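Local coordinates for protein probable adenylyl-sulfate kinase (Synechocystis sp., PDB 5CB8) that phosphorylates adenosine 5'-phosphosulfate with ATP to give 3'-phosphoadenylyl sulfate, the activated form of sulfate, at residues V63-L68 and D80-R85. Numbering follows the deposited sequence.
Sequences VVRTNL and DTNIRR. With ADX (adenosine-5'-phosphosulfate), chain G; SO4 (sulfate ion), chain I.
Arg65 and Asn82 meet over the phosphosulfate group of bound adenosine-5'-phosphosulfate, their side chains roughly perpendicular. Asn82 OD1 sits over one face of the Arg65 guanidinium, displaced toward its rim, with the guanidinium and amide planes 46° apart and Arg65 NE 3.6 Å from Asn82 ND2. That leaves the guanidinium edge to the ligand: Arg65 NE donates to the phosphate oxygen O1A at 2.8 Å, and NH2 to the sulfate oxygen O1B at 2.9 Å. Extended from CG to NE, the arginine chain carries both donors along the phosphosulfate. Asn82 ND2 reaches the same two oxygens, by a bond to O1B (3.0 Å) and a weak, strongly bent one to O1A, while its OD1 is hydrogen-bonded to Thr69 OG1, which helps to fix which way the amide is turned. A cationic guanidinium and a neutral amide donor thus share one anionic group, and Arg65 is held further by Gly73 O and by a cation-pi contact with Phe74.

A second junction forms where the Leu68 and Arg85 side chains lie alongside and run antiparallel, Leu68 CG resting 3.9 Å from Arg85 CD. A bend at chi3 (-59°) brings the Arg85 head to the main chain of Leu68, where Arg85 NH1 donates to Leu68 O at 3.0 Å, in the guanidinium plane and onto a carbonyl lone pair.

Beyond this junction lies the second subunit, whose own Leu68 and Arg85 pack against Arg85 and Leu68. Within the chain, the type I turn Val64-Asn67 lies at helix 61-64, just after strand 56-60, outermost of the parallel sheet within this chain, and faces helix 76-94. Ile83 on that helix packs on Ile111 of helix 109-119 and on Ser106; with Arg65, Asn82 and Ile83 the contact contributes to the substrate pocket.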
loop_
_atom_site.group_PDB
_atom_site.type_symbol
_atom_site.label_atom_id
_atom_site.label_comp_id
_atom_site.label_asym_id
_atom_site.label_seq_id
_atom_site.Cartn_x
_atom_site.Cartn_y
_atom_site.Cartn_z
ATOM N N VAL B 63 -8.501 10.947 1.097
ATOM C CA VAL B 63 -7.076 11.283 1.139
ATOM C C VAL B 63 -6.255 10.348 0.247
ATOM O O VAL B 63 -5.409 10.806 -0.529
ATOM C CB VAL B 63 -6.539 11.246 2.571
ATOM C CG1 VAL B 63 -5.044 11.531 2.589
ATOM C CG2 VAL B 63 -7.280 12.276 3.426
ATOM N N VAL B 64 -6.511 9.045 0.324
ATOM C CA VAL B 64 -5.720 8.131 -0.505
ATOM C C VAL B 64 -5.988 8.323 -1.994
ATOM O O VAL B 64 -5.121 8.032 -2.822
ATOM C CB VAL B 64 -5.853 6.655 -0.086
ATOM C CG1 VAL B 64 -5.428 6.497 1.375
ATOM C CG2 VAL B 64 -7.273 6.155 -0.294
ATOM N N ARG B 65 -7.164 8.847 -2.341
ATOM C CA ARG B 65 -7.442 9.162 -3.750
ATOM C C ARG B 65 -6.578 10.308 -4.282
ATOM O O ARG B 65 -6.601 10.613 -5.479
ATOM C CB ARG B 65 -8.931 9.453 -3.987
ATOM C CG ARG B 65 -9.783 8.187 -4.160
ATOM C CD ARG B 65 -11.274 8.539 -4.285
ATOM N NE ARG B 65 -12.091 7.367 -4.611
ATOM C CZ ARG B 65 -12.320 6.947 -5.856
ATOM N NH1 ARG B 65 -11.783 7.591 -6.894
ATOM N NH2 ARG B 65 -13.069 5.874 -6.068
ATOM N N THR B 66 -5.804 10.937 -3.406
ATOM C CA THR B 66 -4.844 11.934 -3.866
ATOM C C THR B 66 -3.433 11.349 -3.966
ATOM O O THR B 66 -2.508 12.036 -4.407
ATOM C CB THR B 66 -4.790 13.165 -2.944
ATOM O OG1 THR B 66 -4.193 12.794 -1.698
ATOM C CG2 THR B 66 -6.192 13.729 -2.697
ATOM N N ASN B 67 -3.261 10.102 -3.533
ATOM C CA ASN B 67 -1.951 9.442 -3.628
ATOM C C ASN B 67 -2.038 7.992 -4.119
ATOM O O ASN B 67 -1.942 7.734 -5.328
ATOM C CB ASN B 67 -1.134 9.565 -2.318
ATOM C CG ASN B 67 -1.923 9.158 -1.064
ATOM O OD1 ASN B 67 -2.533 8.087 -1.005
ATOM N ND2 ASN B 67 -1.882 10.009 -0.045
ATOM N N LEU B 68 -2.212 7.065 -3.184
ATOM C CA LEU B 68 -2.347 5.634 -3.474
ATOM C C LEU B 68 -3.296 5.322 -4.626
ATOM O O LEU B 68 -3.009 4.462 -5.472
ATOM C CB LEU B 68 -2.841 4.899 -2.222
ATOM C CG LEU B 68 -2.992 3.378 -2.342
ATOM C CD1 LEU B 68 -1.635 2.729 -2.520
ATOM C CD2 LEU B 68 -3.709 2.787 -1.133
ATOM N N ASP B 80 -14.027 -0.492 -7.586
ATOM C CA ASP B 80 -13.518 -1.819 -7.233
ATOM C C ASP B 80 -12.000 -1.781 -7.096
ATOM O O ASP B 80 -11.433 -2.316 -6.138
ATOM C CB ASP B 80 -13.933 -2.881 -8.266
ATOM C CG ASP B 80 -15.405 -3.258 -8.167
ATOM O OD1 ASP B 80 -16.098 -2.747 -7.263
ATOM O OD2 ASP B 80 -15.870 -4.085 -8.984
ATOM N N THR B 81 -11.340 -1.153 -8.062
ATOM C CA THR B 81 -9.886 -1.044 -8.005
ATOM C C THR B 81 -9.477 -0.294 -6.746
ATOM O O THR B 81 -8.548 -0.702 -6.038
ATOM C CB THR B 81 -9.331 -0.324 -9.234
ATOM O OG1 THR B 81 -9.656 -1.087 -10.400
ATOM C CG2 THR B 81 -7.811 -0.179 -9.128
ATOM N N ASN B 82 -10.185 0.796 -6.466
ATOM C CA ASN B 82 -9.871 1.631 -5.309
ATOM C C ASN B 82 -9.941 0.836 -4.011
ATOM O O ASN B 82 -8.981 0.794 -3.229
ATOM C CB ASN B 82 -10.824 2.834 -5.276
ATOM C CG ASN B 82 -10.546 3.780 -4.110
ATOM O OD1 ASN B 82 -9.428 4.287 -3.950
ATOM N ND2 ASN B 82 -11.572 4.046 -3.306
ATOM N N ILE B 83 -11.071 0.180 -3.790
ATOM C CA ILE B 83 -11.273 -0.570 -2.561
ATOM C C ILE B 83 -10.310 -1.753 -2.456
ATOM O O ILE B 83 -9.755 -2.016 -1.384
ATOM C CB ILE B 83 -12.728 -1.034 -2.431
ATOM C CG1 ILE B 83 -13.647 0.191 -2.343
ATOM C CG2 ILE B 83 -12.901 -1.930 -1.213
ATOM C CD1 ILE B 83 -13.232 1.210 -1.275
ATOM N N ARG B 84 -10.099 -2.462 -3.559
ATOM C CA ARG B 84 -9.149 -3.576 -3.540
ATOM C C ARG B 84 -7.721 -3.123 -3.220
ATOM O O ARG B 84 -6.967 -3.847 -2.548
ATOM C CB ARG B 84 -9.206 -4.358 -4.862
ATOM C CG ARG B 84 -10.426 -5.275 -4.957
ATOM C CD ARG B 84 -10.646 -5.756 -6.370
ATOM N NE ARG B 84 -11.625 -6.840 -6.416
ATOM C CZ ARG B 84 -12.333 -7.160 -7.492
ATOM N NH1 ARG B 84 -12.183 -6.462 -8.613
ATOM N NH2 ARG B 84 -13.186 -8.178 -7.444
ATOM N N ARG B 85 -7.346 -1.929 -3.678
ATOM C CA ARG B 85 -5.992 -1.432 -3.426
ATOM C C ARG B 85 -5.832 -1.001 -1.971
ATOM O O ARG B 85 -4.805 -1.267 -1.340
ATOM C CB ARG B 85 -5.641 -0.273 -4.368
ATOM C CG ARG B 85 -4.156 0.101 -4.342
ATOM C CD ARG B 85 -3.834 1.159 -5.400
ATOM N NE ARG B 85 -4.155 0.694 -6.750
ATOM C CZ ARG B 85 -4.329 1.501 -7.795
ATOM N NH1 ARG B 85 -4.214 2.811 -7.650
ATOM N NH2 ARG B 85 -4.603 0.999 -8.993
HETATM S SB ADX G . -15.456 4.551 -3.070
HETATM O O1B ADX G . -14.437 4.199 -4.066
HETATM O O2B ADX G . -15.249 3.821 -1.806
HETATM O O3B ADX G . -16.785 4.272 -3.629
HETATM P PA ADX G . -14.348 6.757 -1.827
HETATM O O1A ADX G . -12.927 6.299 -2.141
HETATM O O2A ADX G . -14.688 6.628 -0.346
HETATM O O3A ADX G . -15.395 6.036 -2.786
HETATM O "O5'" ADX G . -14.447 8.301 -2.243
HETATM C "C5'" ADX G . -15.621 9.010 -1.977
HETATM C "C4'" ADX G . -15.448 10.426 -1.915
HETATM O "O4'" ADX G . -15.245 10.928 -3.284
HETATM C "C3'" ADX G . -16.649 11.086 -1.394
HETATM O "O3'" ADX G . -16.443 11.425 -0.093
HETATM C "C2'" ADX G . -16.805 12.316 -2.206
HETATM O "O2'" ADX G . -16.236 13.361 -1.565
HETATM C "C1'" ADX G . -16.045 12.077 -3.470
HETATM N N9 ADX G . -16.835 11.896 -4.654
HETATM C C8 ADX G . -16.651 12.516 -5.844
HETATM N N7 ADX G . -17.469 11.964 -6.746
HETATM C C5 ADX G . -18.177 10.977 -6.142
HETATM C C6 ADX G . -19.143 10.081 -6.597
HETATM N N6 ADX G . -19.548 10.065 -7.992
HETATM N N1 ADX G . -19.674 9.202 -5.721
HETATM C C2 ADX G . -19.267 9.176 -4.433
HETATM N N3 ADX G . -18.332 10.020 -3.970
HETATM C C4 ADX G . -17.768 10.929 -4.800
HETATM S S SO4 I . -8.799 -4.518 -9.800
HETATM O O1 SO4 I . -8.041 -4.523 -8.545
HETATM O O2 SO4 I . -8.315 -3.408 -10.631
HETATM O O3 SO4 I . -8.577 -5.785 -10.503
HETATM O O4 SO4 I . -10.245 -4.363 -9.534
#